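PDB 7CVW: O-methyltransferase family 3 from Niastella koreensis, which methylates catechol-like compounds such as protocatechuic acid, using S-adenosyl-L-methionine and a divalent cation, preferably magnesium, without preference for the meta or para hydroxyl. Local coordinates for residues D134-D139 with R154-G159. Numbering follows the deposited sequence.
With MG (magnesium ion), chain C; SAH (S-adenosyl-L-homocysteine), chain E.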
loop_
_atom_site.group_PDB
_atom_site.type_symbol
_atom_site.label_atom_id
_atom_site.label_comp_id
_atom_site.label_asym_id
_atom_site.label_seq_id
_atom_site.Cartn_x
_atom_site.Cartn_y
_atom_site.Cartn_z
ATOM N N ASP A 134 15.299 1.895 7.333
ATOM C CA ASP A 134 14.431 0.787 6.868
ATOM C C ASP A 134 13.292 1.372 6.038
ATOM O O ASP A 134 12.803 0.680 5.125
ATOM C CB ASP A 134 13.897 0.027 8.075
ATOM C CG ASP A 134 15.011 -0.549 8.923
ATOM O OD1 ASP A 134 15.798 -1.312 8.355
ATOM O OD2 ASP A 134 15.147 -0.159 10.108
ATOM N N MET A 135 12.859 2.592 6.385
ATOM C CA MET A 135 11.745 3.288 5.701
ATOM C C MET A 135 12.053 4.781 5.666
ATOM O O MET A 135 12.591 5.311 6.653
ATOM C CB MET A 135 10.420 3.033 6.405
ATOM C CG MET A 135 9.250 3.676 5.716
ATOM S SD MET A 135 7.725 3.118 6.492
ATOM C CE MET A 135 6.496 4.217 5.798
ATOM N N ILE A 136 11.756 5.412 4.530
ATOM C CA ILE A 136 11.998 6.864 4.317
ATOM C C ILE A 136 10.714 7.448 3.768
ATOM O O ILE A 136 10.204 6.894 2.761
ATOM C CB ILE A 136 13.206 7.115 3.393
ATOM C CG1 ILE A 136 14.456 6.415 3.939
ATOM C CG2 ILE A 136 13.433 8.606 3.209
ATOM C CD1 ILE A 136 15.681 6.547 3.097
ATOM N N PHE A 137 10.206 8.495 4.406
ATOM C CA PHE A 137 8.981 9.201 3.971
ATOM C C PHE A 137 9.386 10.583 3.491
ATOM O O PHE A 137 9.814 11.404 4.299
ATOM C CB PHE A 137 7.931 9.223 5.082
ATOM C CG PHE A 137 6.612 9.852 4.707
ATOM C CD1 PHE A 137 5.963 9.478 3.537
ATOM C CD2 PHE A 137 5.987 10.789 5.527
ATOM C CE1 PHE A 137 4.749 10.047 3.196
ATOM C CE2 PHE A 137 4.769 11.348 5.175
ATOM C CZ PHE A 137 4.142 10.959 4.023
ATOM N N ILE A 138 9.273 10.815 2.193
ATOM C CA ILE A 138 9.567 12.115 1.538
ATOM C C ILE A 138 8.271 12.919 1.452
ATOM O O ILE A 138 7.353 12.525 0.706
ATOM C CB ILE A 138 10.174 11.908 0.155
ATOM C CG1 ILE A 138 11.436 11.051 0.238
ATOM C CG2 ILE A 138 10.424 13.259 -0.496
ATOM C CD1 ILE A 138 12.060 10.768 -1.102
ATOM N N ASP A 139 8.193 13.999 2.223
ATOM C CA ASP A 139 6.937 14.781 2.298
ATOM C C ASP A 139 7.235 16.231 2.651
ATOM O O ASP A 139 6.447 16.833 3.359
ATOM C CB ASP A 139 5.955 14.141 3.275
ATOM C CG ASP A 139 4.551 14.665 3.055
ATOM O OD1 ASP A 139 4.265 15.083 1.876
ATOM O OD2 ASP A 139 3.751 14.659 4.062
ATOM N N ARG A 154 21.247 7.009 -0.992
ATOM C CA ARG A 154 22.550 7.019 -0.281
ATOM C C ARG A 154 22.359 6.577 1.179
ATOM O O ARG A 154 23.328 6.155 1.789
ATOM C CB ARG A 154 23.173 8.410 -0.378
ATOM C CG ARG A 154 23.798 8.716 -1.729
ATOM C CD ARG A 154 25.300 8.526 -1.653
ATOM N NE ARG A 154 25.971 9.817 -1.610
ATOM C CZ ARG A 154 27.114 10.069 -0.982
ATOM N NH1 ARG A 154 27.732 9.126 -0.286
ATOM N NH2 ARG A 154 27.621 11.286 -1.039
ATOM N N LEU A 155 21.160 6.710 1.743
ATOM C CA LEU A 155 20.863 6.423 3.163
ATOM C C LEU A 155 20.028 5.138 3.282
ATOM O O LEU A 155 19.460 4.917 4.362
ATOM C CB LEU A 155 20.127 7.636 3.737
ATOM C CG LEU A 155 21.000 8.881 3.869
ATOM C CD1 LEU A 155 20.149 10.106 4.130
ATOM C CD2 LEU A 155 22.043 8.675 4.968
ATOM N N SER A 156 20.013 4.305 2.237
ATOM C CA SER A 156 19.150 3.100 2.150
ATOM C C SER A 156 20.002 1.848 2.292
ATOM O O SER A 156 21.236 1.942 2.118
ATOM C CB SER A 156 18.377 3.065 0.849
ATOM O OG SER A 156 17.357 4.066 0.839
ATOM N N ARG A 157 19.330 0.732 2.543
ATOM C CA ARG A 157 19.899 -0.631 2.402
ATOM C C ARG A 157 19.076 -1.347 1.343
ATOM O O ARG A 157 17.968 -0.921 1.025
ATOM C CB ARG A 157 19.814 -1.382 3.734
ATOM C CG ARG A 157 18.404 -1.495 4.295
ATOM C CD ARG A 157 18.213 -2.580 5.329
ATOM N NE ARG A 157 16.903 -2.577 5.966
ATOM C CZ ARG A 157 15.790 -3.136 5.500
ATOM N NH1 ARG A 157 15.763 -3.745 4.325
ATOM N NH2 ARG A 157 14.682 -3.088 6.220
ATOM N N PRO A 158 19.538 -2.489 0.797
ATOM C CA PRO A 158 18.646 -3.349 0.024
ATOM C C PRO A 158 17.380 -3.660 0.831
ATOM O O PRO A 158 17.500 -4.068 1.992
ATOM C CB PRO A 158 19.526 -4.589 -0.213
ATOM C CG PRO A 158 20.925 -4.022 -0.226
ATOM C CD PRO A 158 20.904 -3.038 0.921
ATOM N N GLY A 159 16.207 -3.395 0.250
ATOM C CA GLY A 159 14.908 -3.653 0.888
ATOM C C GLY A 159 14.304 -2.421 1.555
ATOM O O GLY A 159 13.158 -2.501 2.015
HETATM MG MG MG C . 1.947 15.456 2.271
HETATM N N SAH E . 4.421 14.771 6.796
HETATM C CA SAH E . 3.573 15.790 7.446
HETATM C CB SAH E . 3.267 16.941 6.477
HETATM C CG SAH E . 4.473 17.655 5.962
HETATM S SD SAH E . 3.843 19.209 5.207
HETATM C C SAH E . 2.290 15.080 7.882
HETATM O O SAH E . 1.903 15.258 8.980
HETATM O OXT SAH E . 1.768 14.411 7.056
HETATM C "C5'" SAH E . 5.375 19.837 4.450
HETATM C "C4'" SAH E . 6.363 20.289 5.489
HETATM O "O4'" SAH E . 7.618 20.444 4.817
HETATM C "C3'" SAH E . 6.082 21.652 6.160
HETATM O "O3'" SAH E . 6.106 21.577 7.573
HETATM C "C2'" SAH E . 7.202 22.557 5.642
HETATM O "O2'" SAH E . 7.592 23.556 6.544
HETATM C "C1'" SAH E . 8.286 21.526 5.397
HETATM N N9 SAH E . 9.343 21.954 4.509
HETATM C C8 SAH E . 9.273 22.862 3.494
HETATM N N7 SAH E . 10.417 23.057 2.902
HETATM C C5 SAH E . 11.301 22.230 3.565
HETATM C C6 SAH E . 12.676 21.969 3.404
HETATM N N6 SAH E . 13.433 22.567 2.508
HETATM N N1 SAH E . 13.240 21.095 4.241
HETATM C C2 SAH E . 12.472 20.504 5.156
HETATM N N3 SAH E . 11.188 20.683 5.408
HETATM C C4 SAH E . 10.642 21.543 4.556
HETATM O O HOH W 1 12.583 -2.085 4.631
HETATM O O HOH W 2 0.806 15.293 4.358
HETATM O O HOH W 3 2.841 17.788 2.377
#
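Asp134 and Ser156 mark the nearest approach of the two backbones, their CA atoms 7.1 Å apart, where the beginning of strand 133-138 meets the short, weakly bonded strand around 156-157 and the corner after it; the touching parts run 119° apart, end to end. Farther along, a water donates to both Asp134 O and Gly159 O, tying the main chains without a direct bond. Arg157 reaches back with an extended chain from CG to NE and presents its guanidinium side-on, so that NE (2.9 Å) and NH2 (3.0 Å) both hold Asp134 OD1 in a salt bridge. That oxygen lies in the guanidinium plane, yet the carboxylate is turned 50° from it; NE comes in nearly along the C-O axis, NH2 from the anti side, tilted 26° out of the carboxylate plane. Asp134 OD2 accepts instead from the backbone of Lys59 and Asn60, while Arg157 NH1 donates to Pro158 O (2.9 Å), which should fix the rotation of the guanidinium. Deeper in, Ile136 sends CD1 against Ser156 OG (3.8 Å), a hydroxyl already bonded to Ala152 O of helix 145-154, and Leu155 packs on helix 118-128. The two segments bracket helix 145-154 in a beta-alpha-beta crossover between parallel strands 133-138 and 160-165. This is the Rossmann-like fold of class I methyltransferases: the salt bridge joins the strand's beginning to the segment following the helix, and its far end delivers Asp139 to magnesium and to the amino group of S-adenosyl-L-homocysteine.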